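Local coordinates for protein ectonucleoside triphosphate diphosphohydrolase 4 (Homo sapiens, PDB 6WG5) that belongs to the GDA1/CD39 family of nucleoside phosphatases and is built on the two-lobed fold of the actin-like ATPase clan, at residues Arg218-Leu223 with Asn378-Gly383; Thr230-Glu235 with Arg272-Thr277; Arg293-Thr298 with Asn333-Tyr338; Tyr317-Leu322 with Ile337-Thr342; Ala120-Thr125 with Phe158-Ser163. One frame throughout, in Å; residues are numbered along the deposited sequence. Where two conformers were deposited one is given.

Overall arrangement
Contacts 1 and 2 are neighbours in one mixed six-stranded sheet, their centres 10 Å apart, and are joined through adjacent strands 221-225 and 229-235: Ile-222 N lies 2.8 Å from Ala-233 O, and Thr-219 OG1 2.6 Å from Glu-235 OE1. Contacts 3 and 4, with centres 12 Å apart, share Ile-337 and Tyr-338 on strand 335-341 of a small peripheral sheet, their centres about 36 and 35 Å from that of contact 2. Contact 5, across the chain's centre and about 58 Å from contact 3 between centres, lies in two loops that lead into strands 127-131 and 167-169 of another sheet. The Thr-230 side chain of contact 2 is about 10 Å from a glycan N-acetylglucosamine.

Contact 1: Arg218-Leu223 with Asn378-Gly383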
# COMPACT_ATOMS: atom_id res chain seq x y z
N ARG A 218 5.65 -15.92 -10.58
CA ARG A 218 6.22 -15.02 -9.59
C ARG A 218 5.28 -13.85 -9.34
O ARG A 218 4.61 -13.36 -10.26
CB ARG A 218 7.57 -14.50 -10.07
CG ARG A 218 8.33 -13.67 -9.06
CD ARG A 218 9.67 -13.23 -9.64
NE ARG A 218 9.50 -12.28 -10.74
CZ ARG A 218 10.48 -11.89 -11.55
NH1 ARG A 218 11.71 -12.36 -11.39
NH2 ARG A 218 10.23 -11.02 -12.52
N THR A 219 5.21 -13.41 -8.08
CA THR A 219 4.40 -12.26 -7.72
C THR A 219 5.26 -11.00 -7.62
O THR A 219 6.49 -11.06 -7.62
CB THR A 219 3.67 -12.50 -6.39
OG1 THR A 219 4.62 -12.81 -5.36
CG2 THR A 219 2.66 -13.63 -6.52
N ALA A 220 4.59 -9.86 -7.52
CA ALA A 220 5.24 -8.56 -7.43
C ALA A 220 5.05 -8.00 -6.03
O ALA A 220 3.92 -7.89 -5.55
CB ALA A 220 4.68 -7.59 -8.47
N GLY A 221 6.16 -7.66 -5.37
CA GLY A 221 6.09 -6.99 -4.09
C GLY A 221 5.72 -5.53 -4.25
O GLY A 221 5.75 -4.96 -5.34
N ILE A 222 5.37 -4.91 -3.13
CA ILE A 222 4.97 -3.50 -3.11
C ILE A 222 5.80 -2.77 -2.06
O ILE A 222 5.93 -3.24 -0.93
CB ILE A 222 3.46 -3.33 -2.86
CG1 ILE A 222 3.02 -4.13 -1.64
CG2 ILE A 222 2.68 -3.75 -4.09
CD1 ILE A 222 1.54 -3.97 -1.29
N LEU A 223 6.37 -1.64 -2.46
CA LEU A 223 7.01 -0.69 -1.57
C LEU A 223 6.21 0.60 -1.59
O LEU A 223 5.91 1.11 -2.67
CB LEU A 223 8.46 -0.43 -1.99
CG LEU A 223 9.49 -1.48 -1.60
CD1 LEU A 223 10.63 -1.49 -2.59
CD2 LEU A 223 10.01 -1.18 -0.20
N ASN A 378 15.76 -13.13 -8.35
CA ASN A 378 14.49 -13.59 -8.92
C ASN A 378 13.34 -12.94 -8.15
O ASN A 378 12.63 -13.59 -7.39
CB ASN A 378 14.40 -15.11 -8.89
CG ASN A 378 13.10 -15.63 -9.47
OD1 ASN A 378 12.36 -14.89 -10.12
ND2 ASN A 378 12.81 -16.90 -9.23
N SER A 379 13.14 -11.64 -8.37
CA SER A 379 12.09 -10.90 -7.69
C SER A 379 11.78 -9.64 -8.48
O SER A 379 12.51 -9.27 -9.42
CB SER A 379 12.50 -10.55 -6.26
OG SER A 379 13.55 -9.60 -6.24
N GLU A 380 10.69 -8.98 -8.10
CA GLU A 380 10.31 -7.70 -8.68
C GLU A 380 9.44 -6.95 -7.67
O GLU A 380 8.71 -7.57 -6.90
CB GLU A 380 9.56 -7.87 -10.01
CG GLU A 380 8.26 -8.64 -9.90
CD GLU A 380 7.60 -8.88 -11.25
OE1 GLU A 380 7.32 -7.89 -11.96
OE2 GLU A 380 7.37 -10.06 -11.60
N PHE A 381 9.54 -5.63 -7.70
CA PHE A 381 8.81 -4.77 -6.77
C PHE A 381 8.25 -3.57 -7.52
O PHE A 381 8.84 -3.10 -8.50
CB PHE A 381 9.70 -4.27 -5.63
CG PHE A 381 9.91 -5.28 -4.53
CD1 PHE A 381 9.21 -5.17 -3.34
CD2 PHE A 381 10.80 -6.32 -4.68
CE1 PHE A 381 9.39 -6.09 -2.32
CE2 PHE A 381 11.00 -7.24 -3.67
CZ PHE A 381 10.29 -7.13 -2.49
N TYR A 382 7.11 -3.08 -7.04
CA TYR A 382 6.58 -1.79 -7.43
C TYR A 382 6.79 -0.79 -6.30
O TYR A 382 6.64 -1.13 -5.13
CB TYR A 382 5.08 -1.88 -7.76
CG TYR A 382 4.78 -2.37 -9.16
CD1 TYR A 382 4.29 -1.50 -10.13
CD2 TYR A 382 4.99 -3.69 -9.51
CE1 TYR A 382 4.01 -1.94 -11.41
CE2 TYR A 382 4.72 -4.14 -10.79
CZ TYR A 382 4.23 -3.26 -11.73
OH TYR A 382 3.96 -3.71 -13.01
N GLY A 383 7.16 0.44 -6.66
CA GLY A 383 7.36 1.51 -5.71
C GLY A 383 6.30 2.58 -5.88
O GLY A 383 6.11 3.11 -6.98
O HOH W 1 8.92 -11.30 -6.39
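Arg-218 supplies the charged part of this contact, dividing its N-H groups between two acceptors. In a salt bridge, NE bonds to Glu-380 OE2 at 3.2 Å, on the anti side of the carboxylate but 31° out of its plane, and NH2 adds a weak bond to the same oxygen; the two flat groups stand 83° apart. On the other flank NH1 reaches Asn-378 OD1 at 2.9 Å in the carbonyl plane. The chain bends at chi3 (68°) to bring the guanidinium between these partners, with Ser-379 O over one face. Arg-189 is a second cationic partner of Glu-380 OE2.

The backbone bonds follow parallel strand pairing. Gly-221 N donates to Glu-380 O (3.0 Å) and Gly-221 O accepts from Tyr-382 N (2.9 Å), bracketing Phe-381, before Leu-223 N donates to Tyr-382 O. This joins strands 221-225 and 381-385 inside the mixed sheet of what is probably an actin-like lobe. Nearer the start of the segments, a water bonded to Thr-219 O accepts weakly from Glu-380 N.

Among apolar contacts, Gly-221 CA makes an off-centre CH-pi contact 4.1 Å from the Phe-381 centroid, and Leu-223 CD1 meets Phe-381 CD1. On the face toward helix 172-186, Tyr-382 CD2 touches Ala-220 CB at 4.0 Å.

Contact 2: Thr230-Glu235 with Arg272-Thr277; sequences TQIAYE and RVYVAT
Ile-232 with Ala-276 and Tyr-234 with Tyr-274 are the hydrogen-bonded pairs of an antiparallel strand pairing within the mixed six-stranded sheet. Each pair closes two bonds: Ile-232 N to Ala-276 O and Ala-276 N to Ile-232 O are both 3.0 Å, while Tyr-274 N reaches Tyr-234 O at 2.8 Å and Tyr-234 N returns to Tyr-274 O. The alternate residues turn their backbone groups outward, Ala-233 bonding to Ile-222 and Val-273 to Ala-256 in the flanking strands.

Side-chain polar groups find partners as well. Tyr-234 OH and Tyr-274 OH bond to the carbonyls of Pro-372 and Tyr-370, and Thr-230 OG1 to that of Phe-281. Glu-235 OE1 is paired with Thr-219 OG1, whereas OE2 makes a salt bridge to Arg-216 and accepts from a water at 2.8 Å that in turn accepts from Arg-272 N.

With CG between its backbone N and carbonyl carbon (chi1 54°), Tyr-234 brings its ring obliquely onto that of Tyr-274, planes 50° apart. Next to them Ile-232 CG2 lies 3.8 Å from Ala-276 CB and 4.0 Å from Tyr-274 CE1.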
# COMPACT_ATOMS: atom_id res chain seq x y z
N THR A 230 6.40 4.11 6.02
CA THR A 230 6.89 3.32 4.90
C THR A 230 6.40 1.89 5.09
O THR A 230 6.53 1.32 6.18
CB THR A 230 8.42 3.36 4.83
OG1 THR A 230 8.85 4.70 4.57
CG2 THR A 230 8.93 2.44 3.71
N GLN A 231 5.83 1.32 4.03
CA GLN A 231 5.28 -0.02 4.07
C GLN A 231 5.94 -0.88 3.01
O GLN A 231 6.27 -0.40 1.92
CB GLN A 231 3.76 -0.01 3.85
CG GLN A 231 3.08 -1.34 4.17
CD GLN A 231 1.64 -1.39 3.72
OE1 GLN A 231 1.34 -1.25 2.53
NE2 GLN A 231 0.73 -1.59 4.67
N ILE A 232 6.14 -2.16 3.33
CA ILE A 232 6.73 -3.12 2.41
C ILE A 232 5.97 -4.43 2.54
O ILE A 232 5.66 -4.88 3.65
CB ILE A 232 8.24 -3.33 2.70
CG1 ILE A 232 8.82 -4.37 1.75
CG2 ILE A 232 8.44 -3.76 4.15
CD1 ILE A 232 10.34 -4.47 1.80
N ALA A 233 5.65 -5.04 1.40
CA ALA A 233 4.95 -6.31 1.38
C ALA A 233 5.43 -7.14 0.20
O ALA A 233 5.51 -6.63 -0.92
CB ALA A 233 3.43 -6.12 1.31
N TYR A 234 5.75 -8.41 0.45
CA TYR A 234 6.16 -9.30 -0.62
C TYR A 234 5.96 -10.75 -0.21
O TYR A 234 5.81 -11.06 0.98
CB TYR A 234 7.62 -9.05 -1.02
CG TYR A 234 8.60 -9.12 0.13
CD1 TYR A 234 9.26 -10.30 0.44
CD2 TYR A 234 8.88 -8.00 0.89
CE1 TYR A 234 10.16 -10.36 1.48
CE2 TYR A 234 9.78 -8.05 1.94
CZ TYR A 234 10.41 -9.23 2.23
OH TYR A 234 11.31 -9.27 3.27
N GLU A 235 5.97 -11.62 -1.21
CA GLU A 235 5.81 -13.05 -0.97
C GLU A 235 7.13 -13.67 -0.55
O GLU A 235 8.20 -13.29 -1.05
CB GLU A 235 5.30 -13.74 -2.24
CG GLU A 235 5.15 -15.25 -2.10
CD GLU A 235 4.77 -15.92 -3.41
OE1 GLU A 235 4.56 -15.21 -4.41
OE2 GLU A 235 4.68 -17.17 -3.43
N ARG A 272 2.49 -17.17 1.24
CA ARG A 272 3.06 -16.60 2.45
C ARG A 272 3.55 -15.20 2.11
O ARG A 272 4.47 -15.05 1.29
CB ARG A 272 4.21 -17.46 2.97
CG ARG A 272 4.76 -17.03 4.32
CD ARG A 272 6.00 -17.81 4.72
NE ARG A 272 5.98 -19.19 4.23
CZ ARG A 272 6.90 -19.74 3.44
NH1 ARG A 272 6.77 -21.00 3.06
NH2 ARG A 272 7.97 -19.05 3.04
N VAL A 273 2.94 -14.19 2.72
CA VAL A 273 3.24 -12.79 2.42
C VAL A 273 3.75 -12.10 3.68
O VAL A 273 3.11 -12.19 4.74
CB VAL A 273 2.02 -12.06 1.85
CG1 VAL A 273 2.37 -10.62 1.51
CG2 VAL A 273 1.49 -12.78 0.62
N TYR A 274 4.88 -11.42 3.56
CA TYR A 274 5.45 -10.62 4.64
C TYR A 274 4.98 -9.19 4.49
O TYR A 274 5.00 -8.63 3.39
CB TYR A 274 6.98 -10.69 4.59
CG TYR A 274 7.70 -9.65 5.41
CD1 TYR A 274 8.18 -8.49 4.82
CD2 TYR A 274 7.91 -9.82 6.77
CE1 TYR A 274 8.85 -7.53 5.56
CE2 TYR A 274 8.58 -8.87 7.52
CZ TYR A 274 9.05 -7.73 6.91
OH TYR A 274 9.71 -6.78 7.65
N VAL A 275 4.53 -8.60 5.60
CA VAL A 275 4.01 -7.23 5.61
C VAL A 275 4.60 -6.50 6.80
O VAL A 275 4.48 -6.96 7.94
CB VAL A 275 2.47 -7.21 5.67
CG1 VAL A 275 1.95 -5.78 5.69
CG2 VAL A 275 1.88 -7.96 4.49
N ALA A 276 5.23 -5.36 6.55
CA ALA A 276 5.81 -4.54 7.61
C ALA A 276 5.48 -3.08 7.36
O ALA A 276 5.59 -2.60 6.23
CB ALA A 276 7.33 -4.73 7.69
N THR A 277 5.06 -2.38 8.42
CA THR A 277 4.76 -0.96 8.37
C THR A 277 5.63 -0.26 9.39
O THR A 277 5.77 -0.73 10.53
CB THR A 277 3.28 -0.70 8.66
OG1 THR A 277 2.47 -1.58 7.86
CG2 THR A 277 2.91 0.74 8.35
O HOH W 2 3.96 -18.11 -0.92

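Contact 3: Arg293-Thr298 with Asn333-Tyr338; sequences RIFANT and NGQTIY
Phe-295 crosses Ile-337 obliquely, its CD2 lying 3.7 Å from Ile-337 CG1, while Gln-335 comes to the ring's edge. With CG anti to the backbone N (chi1 -176°), the Phe-295 ring swings away from its helix toward the strand, and Gln-335 CB sits near the ring plane, 3.8 Å from CZ, the two side chains crossing at about a right angle. The rest of Gln-335 bends away at chi2. These residues belong to the end of helix 283-296 and to strand 335-341, which forms a beta hairpin with strand 327-332; the backbone angles of Asn-333 and Gly-334 fit a type I' turn. No hydrogen bond spans the two segments.

Thr-298 and Ile-337 reach toward each other tip to tip, Thr-298 OG1 lying 3.5 Å from Ile-337 CD1. That hydroxyl is fixed by its bond to Phe-295 O at 2.9 Å, and Thr-298 N also donates to this oxygen, from the same face of the carbonyl plane, at 3.3 Å. Leu-311 and Arg-303 border Ile-337 beside Thr-298.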
# COMPACT_ATOMS: atom_id res chain seq x y z
N ARG A 293 16.47 16.83 15.56
CA ARG A 293 17.79 16.62 16.13
C ARG A 293 18.70 17.82 15.88
O ARG A 293 19.54 18.15 16.73
CB ARG A 293 18.43 15.34 15.58
CG ARG A 293 19.44 14.72 16.53
CD ARG A 293 20.25 13.61 15.89
NE ARG A 293 19.58 12.31 15.96
CZ ARG A 293 20.12 11.17 15.54
NH1 ARG A 293 21.34 11.16 15.01
NH2 ARG A 293 19.44 10.03 15.64
N ILE A 294 18.57 18.47 14.72
CA ILE A 294 19.28 19.72 14.49
C ILE A 294 18.91 20.73 15.57
O ILE A 294 19.77 21.40 16.14
CB ILE A 294 18.97 20.27 13.09
CG1 ILE A 294 19.58 19.36 12.02
CG2 ILE A 294 19.49 21.70 12.94
CD1 ILE A 294 19.20 19.75 10.60
N PHE A 295 17.61 20.85 15.86
CA PHE A 295 17.15 21.79 16.87
C PHE A 295 17.70 21.42 18.24
O PHE A 295 18.22 22.28 18.97
CB PHE A 295 15.63 21.84 16.89
CG PHE A 295 15.07 22.84 17.85
CD1 PHE A 295 14.80 22.50 19.16
CD2 PHE A 295 14.85 24.15 17.44
CE1 PHE A 295 14.30 23.43 20.05
CE2 PHE A 295 14.35 25.09 18.32
CZ PHE A 295 14.08 24.73 19.63
N ALA A 296 17.60 20.15 18.61
CA ALA A 296 18.05 19.72 19.93
C ALA A 296 19.55 19.89 20.09
O ALA A 296 20.03 20.24 21.17
CB ALA A 296 17.64 18.27 20.18
N ASN A 297 20.31 19.64 19.02
CA ASN A 297 21.77 19.68 19.10
C ASN A 297 22.34 21.09 19.10
O ASN A 297 23.57 21.24 19.09
CB ASN A 297 22.37 18.88 17.94
CG ASN A 297 22.29 17.38 18.16
OD1 ASN A 297 22.10 16.92 19.29
ND2 ASN A 297 22.43 16.61 17.09
N THR A 298 21.49 22.12 19.11
CA THR A 298 22.01 23.49 19.14
C THR A 298 22.91 23.71 20.35
O THR A 298 23.87 24.49 20.27
CB THR A 298 20.85 24.48 19.15
OG1 THR A 298 20.07 24.32 17.96
CG2 THR A 298 21.36 25.92 19.22
N ASN A 333 9.32 25.39 20.33
CA ASN A 333 9.34 25.92 21.70
C ASN A 333 9.55 27.43 21.71
O ASN A 333 10.15 27.98 22.64
CB ASN A 333 10.42 25.23 22.54
CG ASN A 333 10.24 23.73 22.62
OD1 ASN A 333 9.12 23.23 22.54
ND2 ASN A 333 11.34 23.01 22.79
N GLY A 334 9.07 28.12 20.68
CA GLY A 334 9.25 29.55 20.55
C GLY A 334 10.60 29.98 20.01
O GLY A 334 10.72 31.11 19.52
N GLN A 335 11.61 29.12 20.09
CA GLN A 335 12.92 29.44 19.53
C GLN A 335 12.90 29.32 18.01
O GLN A 335 11.92 28.89 17.40
CB GLN A 335 13.98 28.51 20.12
CG GLN A 335 14.18 28.65 21.62
CD GLN A 335 14.72 30.01 22.01
OE1 GLN A 335 15.86 30.35 21.70
NE2 GLN A 335 13.90 30.80 22.71
N THR A 336 14.01 29.72 17.40
CA THR A 336 14.17 29.64 15.95
C THR A 336 15.61 29.30 15.64
O THR A 336 16.53 29.89 16.21
CB THR A 336 13.77 30.96 15.27
OG1 THR A 336 12.35 31.10 15.29
CG2 THR A 336 14.27 31.01 13.82
N ILE A 337 15.80 28.34 14.73
CA ILE A 337 17.11 27.95 14.24
C ILE A 337 17.12 28.16 12.73
O ILE A 337 16.17 27.75 12.04
CB ILE A 337 17.45 26.50 14.60
CG1 ILE A 337 17.47 26.33 16.13
CG2 ILE A 337 18.79 26.08 14.00
CD1 ILE A 337 18.46 27.23 16.85
N TYR A 338 18.17 28.79 12.23
CA TYR A 338 18.27 29.15 10.82
C TYR A 338 19.19 28.18 10.09
O TYR A 338 20.24 27.80 10.61
CB TYR A 338 18.78 30.59 10.68
CG TYR A 338 17.88 31.60 11.36
CD1 TYR A 338 16.76 32.10 10.71
CD2 TYR A 338 18.15 32.04 12.65
CE1 TYR A 338 15.93 33.02 11.33
CE2 TYR A 338 17.33 32.96 13.27
CZ TYR A 338 16.22 33.45 12.61
OH TYR A 338 15.40 34.36 13.22

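Contact 4: Tyr317-Leu322 with Ile337-Thr342; sequences YLDPCL and IYLRGT
Tyr-317 and Leu-339 pair on neighbouring parallel strands, side chains on the same face, and this face, with Leu-322, is the more buried one. Leu-339 CD2 lies 3.7 Å from Tyr-317 CB and approaches the phenol ring obliquely; CD1 of Leu-339 meets Leu-322 CD1, whose side chain crosses at about a right angle. Leu-322 CB rests 3.6 Å from Gly-341 CA, where the glycine has no side chain to hold them apart. Helix 283-296 encloses this face through Arg-287 and Ile-294.

Between the faces the backbones bond alternately: Tyr-317 N to Tyr-338 O and Arg-340 N to Tyr-317 O, both 2.8 Å, then Asp-319 N to Arg-340 O and Thr-342 N to Asp-319 O. In the last two the donor stands above the carbonyl plane, by 37° and 47°.

The other face carries partly exposed side chains. Arg-340, bent at chi2 and chi3, runs beside Leu-318 and lays its guanidinium under Leu-318 CD2, which is centred 3.6 Å above the plane. Thr-342 CG2 adds a contact to Leu-318 CB at 3.8 Å.

Beyond the strand, Asp-319 OD2 accepts from Cys-321 N at 3.1 Å and is also bonded to Tyr-290 OH, while OD1 forms a salt bridge to Arg-287. A parallel edge strand thus ends in an Asx turn within a type I beta turn, which the Cys-321 to Cys-348 disulfide ties to helix 345-352.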
# COMPACT_ATOMS: atom_id res chain seq x y z
N TYR A 317 22.91 26.97 10.36
CA TYR A 317 23.31 25.58 10.21
C TYR A 317 23.31 25.22 8.73
O TYR A 317 22.34 25.47 8.01
CB TYR A 317 22.37 24.67 10.98
CG TYR A 317 22.77 23.21 10.97
CD1 TYR A 317 22.18 22.31 10.10
CD2 TYR A 317 23.75 22.74 11.84
CE1 TYR A 317 22.54 20.97 10.10
CE2 TYR A 317 24.13 21.41 11.84
CZ TYR A 317 23.52 20.54 10.97
OH TYR A 317 23.90 19.21 10.97
N LEU A 318 24.41 24.64 8.26
CA LEU A 318 24.56 24.28 6.85
C LEU A 318 24.00 22.88 6.65
O LEU A 318 24.63 21.89 7.03
CB LEU A 318 26.02 24.37 6.42
CG LEU A 318 26.69 25.73 6.65
CD1 LEU A 318 28.08 25.74 6.04
CD2 LEU A 318 25.85 26.87 6.08
N ASP A 319 22.82 22.80 6.04
CA ASP A 319 22.11 21.54 5.89
C ASP A 319 22.39 20.97 4.51
O ASP A 319 21.94 21.55 3.51
CB ASP A 319 20.61 21.75 6.08
CG ASP A 319 19.83 20.45 6.07
OD1 ASP A 319 18.58 20.50 6.02
OD2 ASP A 319 20.47 19.37 6.11
N PRO A 320 23.11 19.85 4.39
CA PRO A 320 23.35 19.27 3.06
C PRO A 320 22.11 18.67 2.44
O PRO A 320 22.11 18.40 1.23
CB PRO A 320 24.40 18.19 3.34
CG PRO A 320 24.14 17.77 4.75
CD PRO A 320 23.69 19.02 5.47
N CYS A 321 21.05 18.45 3.22
CA CYS A 321 19.81 17.87 2.73
C CYS A 321 18.85 18.90 2.17
O CYS A 321 17.69 18.57 1.89
CB CYS A 321 19.13 17.09 3.86
SG CYS A 321 20.06 15.64 4.41
N LEU A 322 19.29 20.15 1.99
CA LEU A 322 18.47 21.18 1.39
C LEU A 322 19.11 21.68 0.10
O LEU A 322 20.34 21.62 -0.04
CB LEU A 322 18.26 22.36 2.34
CG LEU A 322 17.24 22.15 3.46
CD1 LEU A 322 17.29 23.31 4.45
CD2 LEU A 322 15.83 22.00 2.90
N ILE A 337 15.80 28.34 14.73
CA ILE A 337 17.11 27.95 14.24
C ILE A 337 17.12 28.16 12.73
O ILE A 337 16.17 27.75 12.04
CB ILE A 337 17.45 26.50 14.60
CG1 ILE A 337 17.47 26.33 16.13
CG2 ILE A 337 18.79 26.08 14.00
CD1 ILE A 337 18.46 27.23 16.85
N TYR A 338 18.17 28.79 12.23
CA TYR A 338 18.27 29.15 10.82
C TYR A 338 19.19 28.18 10.09
O TYR A 338 20.24 27.80 10.61
CB TYR A 338 18.78 30.59 10.68
CG TYR A 338 17.88 31.60 11.36
CD1 TYR A 338 16.76 32.10 10.71
CD2 TYR A 338 18.15 32.04 12.65
CE1 TYR A 338 15.93 33.02 11.33
CE2 TYR A 338 17.33 32.96 13.27
CZ TYR A 338 16.22 33.45 12.61
OH TYR A 338 15.40 34.36 13.22
N LEU A 339 18.78 27.80 8.89
CA LEU A 339 19.51 26.85 8.07
C LEU A 339 19.84 27.47 6.72
O LEU A 339 19.19 28.43 6.28
CB LEU A 339 18.71 25.55 7.85
CG LEU A 339 17.89 25.01 9.02
CD1 LEU A 339 17.12 23.77 8.59
CD2 LEU A 339 18.76 24.70 10.22
N ARG A 340 20.85 26.91 6.06
CA ARG A 340 21.16 27.25 4.68
C ARG A 340 21.56 25.97 3.96
O ARG A 340 22.43 25.24 4.43
CB ARG A 340 22.29 28.28 4.59
CG ARG A 340 22.40 28.94 3.22
CD ARG A 340 23.85 29.17 2.84
NE ARG A 340 24.57 29.92 3.85
CZ ARG A 340 25.89 29.90 4.01
NH1 ARG A 340 26.46 30.62 4.97
NH2 ARG A 340 26.65 29.14 3.23
N GLY A 341 20.91 25.71 2.82
CA GLY A 341 21.15 24.47 2.10
C GLY A 341 22.46 24.50 1.34
O GLY A 341 22.76 25.48 0.64
N THR A 342 23.25 23.44 1.49
CA THR A 342 24.48 23.28 0.73
C THR A 342 24.36 22.23 -0.37
O THR A 342 25.34 22.01 -1.10
CB THR A 342 25.64 22.91 1.68
OG1 THR A 342 25.32 21.70 2.39
CG2 THR A 342 25.88 24.03 2.67

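Contact 5: Ala120-Thr125 with Phe158-Ser163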
# COMPACT_ATOMS: atom_id res chain seq x y z
N ALA A 120 -33.04 -6.71 -7.48
CA ALA A 120 -33.18 -8.16 -7.40
C ALA A 120 -31.93 -8.84 -6.85
O ALA A 120 -32.03 -9.94 -6.30
CB ALA A 120 -33.51 -8.74 -8.77
N LYS A 121 -30.76 -8.20 -6.97
CA LYS A 121 -29.50 -8.81 -6.56
C LYS A 121 -29.05 -8.36 -5.17
O LYS A 121 -28.05 -8.89 -4.67
CB LYS A 121 -28.41 -8.48 -7.58
CG LYS A 121 -28.52 -9.28 -8.87
CD LYS A 121 -27.81 -10.62 -8.76
CE LYS A 121 -28.21 -11.56 -9.88
NZ LYS A 121 -27.96 -10.99 -11.23
N HIS A 122 -29.74 -7.40 -4.55
CA HIS A 122 -29.34 -6.94 -3.22
C HIS A 122 -29.26 -8.09 -2.24
O HIS A 122 -28.29 -8.21 -1.47
CB HIS A 122 -30.32 -5.88 -2.72
CG HIS A 122 -30.27 -4.59 -3.48
ND1 HIS A 122 -30.91 -3.44 -3.06
CD2 HIS A 122 -29.64 -4.26 -4.64
CE1 HIS A 122 -30.68 -2.47 -3.92
NE2 HIS A 122 -29.92 -2.94 -4.89
N LYS A 123 -30.27 -8.97 -2.24
CA LYS A 123 -30.29 -10.07 -1.28
C LYS A 123 -29.07 -10.97 -1.43
O LYS A 123 -28.64 -11.58 -0.45
CB LYS A 123 -31.58 -10.88 -1.45
CG LYS A 123 -31.76 -11.50 -2.83
CD LYS A 123 -33.01 -12.36 -2.90
CE LYS A 123 -34.27 -11.52 -3.11
NZ LYS A 123 -34.68 -11.48 -4.54
N GLU A 124 -28.51 -11.06 -2.63
CA GLU A 124 -27.36 -11.91 -2.90
C GLU A 124 -26.05 -11.14 -2.97
O GLU A 124 -25.02 -11.72 -3.30
CB GLU A 124 -27.58 -12.67 -4.21
CG GLU A 124 -28.50 -13.87 -4.07
CD GLU A 124 -28.86 -14.48 -5.41
OE1 GLU A 124 -28.34 -14.00 -6.44
OE2 GLU A 124 -29.66 -15.43 -5.44
N THR A 125 -26.07 -9.84 -2.65
CA THR A 125 -24.88 -9.01 -2.76
C THR A 125 -24.29 -8.78 -1.37
O THR A 125 -24.98 -8.21 -0.51
CB THR A 125 -25.23 -7.67 -3.41
OG1 THR A 125 -25.66 -7.90 -4.75
CG2 THR A 125 -24.02 -6.73 -3.42
N PHE A 158 -31.46 -2.08 4.47
CA PHE A 158 -30.92 -2.60 3.22
C PHE A 158 -30.98 -4.12 3.23
O PHE A 158 -30.97 -4.75 4.29
CB PHE A 158 -29.47 -2.14 2.99
CG PHE A 158 -29.30 -0.64 3.04
CD1 PHE A 158 -29.53 0.13 1.92
CD2 PHE A 158 -28.91 -0.02 4.21
CE1 PHE A 158 -29.38 1.51 1.96
CE2 PHE A 158 -28.75 1.36 4.26
CZ PHE A 158 -28.99 2.12 3.14
N ASP A 159 -31.06 -4.71 2.04
CA ASP A 159 -31.20 -6.15 1.87
C ASP A 159 -29.88 -6.85 1.59
O ASP A 159 -29.88 -8.04 1.28
CB ASP A 159 -32.20 -6.45 0.75
CG ASP A 159 -33.62 -6.06 1.10
OD1 ASP A 159 -33.98 -6.12 2.30
OD2 ASP A 159 -34.38 -5.70 0.18
N PHE A 160 -28.76 -6.15 1.71
CA PHE A 160 -27.46 -6.76 1.45
C PHE A 160 -27.14 -7.81 2.50
O PHE A 160 -27.58 -7.74 3.65
CB PHE A 160 -26.37 -5.69 1.44
CG PHE A 160 -26.60 -4.58 0.46
CD1 PHE A 160 -26.99 -4.86 -0.84
CD2 PHE A 160 -26.45 -3.26 0.84
CE1 PHE A 160 -27.21 -3.83 -1.74
CE2 PHE A 160 -26.67 -2.23 -0.06
CZ PHE A 160 -27.05 -2.52 -1.35
N LEU A 161 -26.36 -8.82 2.10
CA LEU A 161 -25.85 -9.80 3.04
C LEU A 161 -24.89 -9.11 4.00
O LEU A 161 -23.78 -8.74 3.61
CB LEU A 161 -25.15 -10.95 2.31
CG LEU A 161 -25.97 -11.80 1.35
CD1 LEU A 161 -25.06 -12.80 0.65
CD2 LEU A 161 -27.09 -12.53 2.07
N PHE A 162 -25.31 -8.94 5.25
CA PHE A 162 -24.53 -8.20 6.23
C PHE A 162 -24.65 -8.89 7.57
O PHE A 162 -25.75 -9.00 8.12
CB PHE A 162 -25.01 -6.74 6.32
CG PHE A 162 -24.02 -5.81 6.95
CD1 PHE A 162 -24.33 -5.13 8.12
CD2 PHE A 162 -22.77 -5.61 6.38
CE1 PHE A 162 -23.42 -4.27 8.70
CE2 PHE A 162 -21.86 -4.75 6.96
CZ PHE A 162 -22.18 -4.08 8.12
N SER A 163 -23.52 -9.37 8.10
CA SER A 163 -23.47 -10.10 9.35
C SER A 163 -22.35 -9.53 10.23
O SER A 163 -21.67 -8.57 9.86
CB SER A 163 -23.25 -11.60 9.10
OG SER A 163 -24.29 -12.14 8.30
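His-122 and Phe-160 each place CG beside the backbone N and opposite the carbonyl carbon, with chi1 at -68° and -56°, and from these positions the two rings converge. They form an edge-to-face pair in which the phenyl supplies the edge: Phe-160 CE1 stands 3.6 Å above the imidazole plane, displaced toward its rim, and the planes are inclined at 51°. The imidazole is steadied by its NE2, hydrogen-bonded to Val-117 O.

A single hydrogen bond joins the two segments, from Leu-161 N to Thr-125 O at 3.0 Å, with the donor above the carbonyl plane. Phe-160 CB also lies 3.5 Å from that carbonyl oxygen. Weaker CA-H...O contacts run in both directions, Phe-160 CA to His-122 O at 3.4 Å and Lys-123 CA to Asp-159 O at 3.3 Å. The side chain of Leu-161 rests against the backbone carbonyl of Lys-123 on the exposed margin, while Asp-159 OD2 forms a salt bridge to Arg-119. Within segment 120-125, Thr-125 OG1 donates to Lys-121 O at 2.6 Å, holding that side chain back on its own segment.

Both segments are loops running from a helix into a strand, 107-116 into 127-131 and 140-157 into 167-169; the two strands are parallel neighbours, linked by a beta-alpha-beta crossover. Phe-160 packs among Ala-114 of helix 107-116, Leu-127 of strand 127-131 and Ile-44 of strand 40-48.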